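Long-range contacts in DNA polymerase III, beta subunit (Thermotoga maritima, PDB 1VPK), which probably tethers DNA polymerases and other proteins to DNA, as a ring-shaped head-to-tail homodimer, and so gives replication its processivity: residues Phe186-Ala191 and Gly367-Val372; Val292-Glu297 and Ile328-Lys333. All coordinates share one frame; numbering follows the deposited sequence.

Contact 1: residues Phe186-Ala191 and Gly367-Val372; sequences FRLALA and GYLYIV
L188 and I371 pair across two antiparallel strands and bond twice through their main chains: L188 N to I371 O at 2.9 Å, and I371 N to L188 O at 2.9 Å. Two residues along, L190 and L369 do the same, with L190 N 2.8 Å from L369 O. On the face carrying these four residues, the side chains of L188 and I371 lie side by side and point the same way, CD2 of L188 resting 3.9 Å from CG1 of I371. The first torsion of L369 (chi1 78°) carries its CG to the L190 side, 4.2 Å from L190 CB.

The other face sets small residues against rings. CB of A189 comes obliquely to the Y370 ring, 3.5 Å from CE1. That ring can lie beside the alanine because its CG stands anti to the carbonyl carbon, chi1 -58°. A191 CB meets the ring of Y368 in a similar way, although that tyrosine is modelled in two conformers. R187 lays its CB against I371 O, at 3.1 Å, as well as near V372, and sends its guanidinium away to salt bridges with D184 and D337.

Further out, helices 143-153 and 332-341 cover the alanine and tyrosine face, and the Y370 hydroxyl bonds to K152 O in the first of them.

One strand belongs to the central domain and the other to the C-terminal domain, so the four main-chain bonds run one antiparallel sheet across the domain boundary. Those bonds hold the register, and the aliphatic groups on one face and alanine-tyrosine pairs on the other fit it, while the polar ends of Y370 and R187 tie the strands to their surroundings.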
loop_
_atom_site.group_PDB
_atom_site.type_symbol
_atom_site.label_atom_id
_atom_site.label_comp_id
_atom_site.label_asym_id
_atom_site.label_seq_id
_atom_site.Cartn_x
_atom_site.Cartn_y
_atom_site.Cartn_z
ATOM N N PHE A 186 -16.085 9.336 -19.919
ATOM C CA PHE A 186 -17.029 8.394 -19.328
ATOM C C PHE A 186 -17.750 9.023 -18.132
ATOM O O PHE A 186 -18.866 8.655 -17.803
ATOM C CB PHE A 186 -16.299 7.149 -18.845
ATOM C CG PHE A 186 -15.700 6.299 -19.945
ATOM C CD1 PHE A 186 -16.503 5.571 -20.797
ATOM C CD2 PHE A 186 -14.319 6.170 -20.065
ATOM C CE1 PHE A 186 -15.929 4.743 -21.790
ATOM C CE2 PHE A 186 -13.756 5.354 -21.033
ATOM C CZ PHE A 186 -14.554 4.649 -21.889
ATOM N N ARG A 187 -17.070 9.921 -17.447
ATOM C CA ARG A 187 -17.637 10.568 -16.272
ATOM C C ARG A 187 -17.051 11.969 -16.141
ATOM O O ARG A 187 -16.082 12.318 -16.812
ATOM C CB ARG A 187 -17.439 9.721 -14.989
ATOM C CG ARG A 187 -16.122 8.947 -14.826
ATOM C CD ARG A 187 -14.995 9.852 -14.391
ATOM N NE ARG A 187 -13.724 9.133 -14.280
ATOM C CZ ARG A 187 -13.370 8.334 -13.284
ATOM N NH1 ARG A 187 -12.177 7.770 -13.301
ATOM N NH2 ARG A 187 -14.160 8.122 -12.265
ATOM N N LEU A 188 -17.681 12.767 -15.292
ATOM C CA LEU A 188 -17.388 14.169 -15.170
ATOM C C LEU A 188 -17.647 14.592 -13.731
ATOM O O LEU A 188 -18.585 14.103 -13.075
ATOM C CB LEU A 188 -18.264 14.946 -16.144
ATOM C CG LEU A 188 -18.259 16.486 -16.042
ATOM C CD1 LEU A 188 -18.559 17.093 -17.400
ATOM C CD2 LEU A 188 -19.313 16.956 -15.056
ATOM N N ALA A 189 -16.795 15.474 -13.251
ATOM C CA ALA A 189 -16.928 16.085 -11.939
ATOM C C ALA A 189 -16.959 17.595 -12.113
ATOM O O ALA A 189 -16.181 18.144 -12.898
ATOM C CB ALA A 189 -15.741 15.709 -11.047
ATOM N N LEU A 190 -17.843 18.248 -11.360
ATOM C CA LEU A 190 -17.946 19.675 -11.409
ATOM C C LEU A 190 -18.066 20.261 -10.005
ATOM O O LEU A 190 -18.849 19.767 -9.227
ATOM C CB LEU A 190 -19.199 20.031 -12.208
ATOM C CG LEU A 190 -19.505 21.490 -12.517
ATOM C CD1 LEU A 190 -20.380 21.522 -13.773
ATOM C CD2 LEU A 190 -20.243 22.186 -11.349
ATOM N N ALA A 191 -17.333 21.349 -9.744
ATOM C CA ALA A 191 -17.360 22.049 -8.459
ATOM C C ALA A 191 -17.472 23.552 -8.764
ATOM O O ALA A 191 -16.773 24.066 -9.665
ATOM C CB ALA A 191 -16.034 21.763 -7.660
ATOM N N GLY A 367 -23.460 23.156 -5.611
ATOM C CA GLY A 367 -22.104 23.525 -5.938
ATOM C C GLY A 367 -21.226 22.383 -6.396
ATOM O O GLY A 367 -20.154 22.642 -6.956
ATOM N N TYR A 368 -21.699 21.146 -6.187
ATOM C CA TYR A 368 -20.957 19.926 -6.511
ATOM C C TYR A 368 -21.820 18.907 -7.227
ATOM O O TYR A 368 -22.910 18.567 -6.744
ATOM C CB TYR A 368 -20.348 19.322 -5.236
ATOM C CG TYR A 368 -19.317 20.253 -4.647
ATOM C CD1 TYR A 368 -19.688 21.261 -3.753
ATOM C CD2 TYR A 368 -17.994 20.186 -5.050
ATOM C CE1 TYR A 368 -18.755 22.147 -3.254
ATOM C CE2 TYR A 368 -17.048 21.068 -4.547
ATOM C CZ TYR A 368 -17.438 22.047 -3.657
ATOM O OH TYR A 368 -16.505 22.902 -3.162
ATOM N N LEU A 369 -21.357 18.413 -8.381
ATOM C CA LEU A 369 -22.119 17.393 -9.088
ATOM C C LEU A 369 -21.241 16.525 -9.983
ATOM O O LEU A 369 -20.153 16.941 -10.454
ATOM C CB LEU A 369 -23.258 17.992 -9.898
ATOM C CG LEU A 369 -23.024 18.674 -11.233
ATOM C CD1 LEU A 369 -22.825 17.705 -12.381
ATOM C CD2 LEU A 369 -24.200 19.523 -11.519
ATOM N N TYR A 370 -21.722 15.310 -10.171
ATOM C CA TYR A 370 -21.000 14.265 -10.891
ATOM C C TYR A 370 -21.892 13.670 -11.928
ATOM O O TYR A 370 -23.035 13.487 -11.671
ATOM C CB TYR A 370 -20.498 13.173 -9.918
ATOM C CG TYR A 370 -19.615 13.807 -8.887
ATOM C CD1 TYR A 370 -18.267 14.003 -9.136
ATOM C CD2 TYR A 370 -20.142 14.290 -7.679
ATOM C CE1 TYR A 370 -17.437 14.652 -8.177
ATOM C CE2 TYR A 370 -19.322 14.916 -6.725
ATOM C CZ TYR A 370 -17.995 15.104 -6.992
ATOM O OH TYR A 370 -17.175 15.697 -6.086
ATOM N N ILE A 371 -21.338 13.336 -13.086
ATOM C CA ILE A 371 -22.069 12.678 -14.185
ATOM C C ILE A 371 -21.320 11.362 -14.483
ATOM O O ILE A 371 -20.058 11.344 -14.503
ATOM C CB ILE A 371 -22.084 13.552 -15.481
ATOM C CG1 ILE A 371 -22.701 14.946 -15.217
ATOM C CG2 ILE A 371 -22.783 12.811 -16.631
ATOM C CD1 ILE A 371 -24.156 14.923 -14.995
ATOM N N VAL A 372 -22.072 10.263 -14.599
ATOM C CA VAL A 372 -21.547 8.978 -15.063
ATOM C C VAL A 372 -22.410 8.517 -16.250
ATOM O O VAL A 372 -23.632 8.552 -16.191
ATOM C CB VAL A 372 -21.539 7.908 -13.937
ATOM C CG1 VAL A 372 -20.756 6.665 -14.375
ATOM C CG2 VAL A 372 -20.868 8.438 -12.665
#

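Contact 2: residues Val292-Glu297 and Ile328-Lys333; sequences VKFEIE and IAFNPK
F330 turns its edge toward the face of F294 in an offset edge-to-face pair, with ring planes at 80° and centroids 5.9 Å apart. CD2 of F330 does the touching, 3.9 Å from F294 CD1, which itself lies in the plane of the F330 ring. At the edge of F294, close to its plane, sits the carbonyl oxygen of I328, which accepts from F294 N at 2.8 Å. F294 shares its face of the sheet with I328 and F330; its first torsion (chi1 -70°) swings the ring so that CD1 comes toward F330, while F294 CB packs 4.1 Å from I328 CG2. With the ring cut back to an alanine, the F330 edge is likely to lose its aromatic partner and a gap to open beside it.

V292 and F330 exchange two main-chain bonds, V292 N reaching F330 O at 2.9 Å. Past them V292 CG1 slides alongside P332, 3.7 Å from its CB. N331 is the N-cap of the helix that follows: its OD1 accepts from K333 N at 3.0 Å, the donor standing above the carbonyl plane.

Strand 292-296 lies between strands 300-307 and 326-330. L303 touches both V292 and F294, F351 of strand 346-351 packs on I328 and F330, and helix 271-285 meets P332 through L278, M282 and A285.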
loop_
_atom_site.group_PDB
_atom_site.type_symbol
_atom_site.label_atom_id
_atom_site.label_comp_id
_atom_site.label_asym_id
_atom_site.label_seq_id
_atom_site.Cartn_x
_atom_site.Cartn_y
_atom_site.Cartn_z
ATOM N N VAL A 292 -22.471 -3.219 -13.329
ATOM C CA VAL A 292 -23.559 -3.422 -12.404
ATOM C C VAL A 292 -24.817 -2.886 -13.082
ATOM O O VAL A 292 -24.802 -1.800 -13.635
ATOM C CB VAL A 292 -23.323 -2.740 -11.040
ATOM C CG1 VAL A 292 -23.016 -1.210 -11.171
ATOM C CG2 VAL A 292 -24.541 -2.921 -10.070
ATOM N N LYS A 293 -25.864 -3.700 -13.079
ATOM C CA LYS A 293 -27.217 -3.317 -13.489
ATOM C C LYS A 293 -28.017 -2.915 -12.255
ATOM O O LYS A 293 -28.100 -3.675 -11.262
ATOM C CB LYS A 293 -27.886 -4.503 -14.176
ATOM C CG LYS A 293 -29.274 -4.212 -14.707
ATOM C CD LYS A 293 -29.839 -5.387 -15.480
ATOM C CE LYS A 293 -30.057 -6.573 -14.564
ATOM N NZ LYS A 293 -30.933 -7.602 -15.211
ATOM N N PHE A 294 -28.562 -1.695 -12.314
ATOM C CA PHE A 294 -29.480 -1.176 -11.322
ATOM C C PHE A 294 -30.877 -1.425 -11.829
ATOM O O PHE A 294 -31.191 -1.041 -12.955
ATOM C CB PHE A 294 -29.291 0.327 -11.124
ATOM C CG PHE A 294 -28.009 0.691 -10.440
ATOM C CD1 PHE A 294 -26.821 0.589 -11.080
ATOM C CD2 PHE A 294 -27.993 1.139 -9.155
ATOM C CE1 PHE A 294 -25.653 0.911 -10.443
ATOM C CE2 PHE A 294 -26.821 1.468 -8.538
ATOM C CZ PHE A 294 -25.675 1.369 -9.189
ATOM N N GLU A 295 -31.675 -2.106 -11.007
ATOM C CA GLU A 295 -33.103 -2.314 -11.198
ATOM C C GLU A 295 -33.765 -1.479 -10.105
ATOM O O GLU A 295 -33.829 -1.858 -8.918
ATOM C CB GLU A 295 -33.456 -3.788 -11.073
ATOM C CG GLU A 295 -32.773 -4.636 -12.110
ATOM C CD GLU A 295 -32.873 -6.114 -11.822
ATOM O OE1 GLU A 295 -33.394 -6.514 -10.777
ATOM O OE2 GLU A 295 -32.435 -6.894 -12.667
ATOM N N ILE A 296 -34.222 -0.316 -10.520
ATOM C CA ILE A 296 -34.828 0.633 -9.632
ATOM C C ILE A 296 -36.358 0.460 -9.620
ATOM O O ILE A 296 -37.019 0.501 -10.652
ATOM C CB ILE A 296 -34.446 2.048 -10.059
ATOM C CG1 ILE A 296 -32.942 2.206 -10.089
ATOM C CG2 ILE A 296 -35.087 3.050 -9.107
ATOM C CD1 ILE A 296 -32.493 3.339 -10.895
ATOM N N GLU A 297 -36.890 0.205 -8.433
ATOM C CA GLU A 297 -38.286 -0.043 -8.197
ATOM C C GLU A 297 -38.728 0.966 -7.148
ATOM O O GLU A 297 -37.959 1.855 -6.752
ATOM C CB GLU A 297 -38.504 -1.468 -7.683
ATOM C CG GLU A 297 -37.927 -2.542 -8.623
ATOM C CD GLU A 297 -37.874 -3.948 -8.002
ATOM O OE1 GLU A 297 -38.516 -4.175 -6.934
ATOM O OE2 GLU A 297 -37.197 -4.831 -8.608
ATOM N N ILE A 328 -30.933 0.090 -15.618
ATOM C CA ILE A 328 -29.826 0.880 -16.194
ATOM C C ILE A 328 -28.460 0.362 -15.686
ATOM O O ILE A 328 -28.342 0.026 -14.540
ATOM C CB ILE A 328 -29.985 2.406 -15.907
ATOM C CG1 ILE A 328 -28.911 3.213 -16.632
ATOM C CG2 ILE A 328 -29.909 2.710 -14.401
ATOM C CD1 ILE A 328 -29.169 4.705 -16.631
ATOM N N ALA A 329 -27.446 0.268 -16.554
ATOM C CA ALA A 329 -26.134 -0.323 -16.171
ATOM C C ALA A 329 -25.004 0.695 -16.182
ATOM O O ALA A 329 -24.949 1.595 -17.073
ATOM C CB ALA A 329 -25.756 -1.514 -17.140
ATOM N N PHE A 330 -24.068 0.505 -15.248
ATOM C CA PHE A 330 -22.848 1.323 -15.132
ATOM C C PHE A 330 -21.590 0.507 -14.852
ATOM O O PHE A 330 -21.649 -0.622 -14.354
ATOM C CB PHE A 330 -23.004 2.322 -13.996
ATOM C CG PHE A 330 -24.100 3.325 -14.220
ATOM C CD1 PHE A 330 -23.883 4.450 -14.981
ATOM C CD2 PHE A 330 -25.361 3.127 -13.674
ATOM C CE1 PHE A 330 -24.892 5.350 -15.202
ATOM C CE2 PHE A 330 -26.357 4.027 -13.891
ATOM C CZ PHE A 330 -26.122 5.120 -14.653
ATOM N N ASN A 331 -20.439 1.084 -15.170
ATOM C CA ASN A 331 -19.195 0.643 -14.552
ATOM C C ASN A 331 -19.244 1.013 -13.080
ATOM O O ASN A 331 -19.352 2.198 -12.737
ATOM C CB ASN A 331 -17.995 1.323 -15.229
ATOM C CG ASN A 331 -16.646 0.840 -14.692
ATOM O OD1 ASN A 331 -16.538 0.245 -13.617
ATOM N ND2 ASN A 331 -15.605 1.092 -15.463
ATOM N N PRO A 332 -19.197 0.002 -12.184
ATOM C CA PRO A 332 -19.340 0.285 -10.759
ATOM C C PRO A 332 -18.183 1.079 -10.140
ATOM O O PRO A 332 -18.401 1.822 -9.160
ATOM C CB PRO A 332 -19.439 -1.116 -10.139
ATOM C CG PRO A 332 -18.702 -1.989 -11.099
ATOM C CD PRO A 332 -19.076 -1.443 -12.440
ATOM N N LYS A 333 -16.975 0.919 -10.687
ATOM C CA LYS A 333 -15.819 1.656 -10.192
ATOM C C LYS A 333 -16.076 3.164 -10.346
ATOM O O LYS A 333 -15.679 3.968 -9.493
ATOM C CB LYS A 333 -14.536 1.272 -10.954
#

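How the contacts relate
Both contacts are antiparallel strand pairings and both are buried, but they join different things. Contact 1 links the central and C-terminal domains, its centre about 15 Å from the centre of the chain; contact 2, its centre about 28 Å from that point, stays inside the C-terminal domain and joins strands only some thirty residues apart. Helix 332-341 belongs to both: it runs on from contact 2 and covers one face of contact 1. The two also touch directly, V372 O lying 3.6 Å from F330 CE1. Each has four main-chain bonds; alanine-tyrosine packing with outlying polar anchors marks the boundary, whereas contact 2 adds the F294-F330 pair and aliphatic packing, with the N-cap beside it.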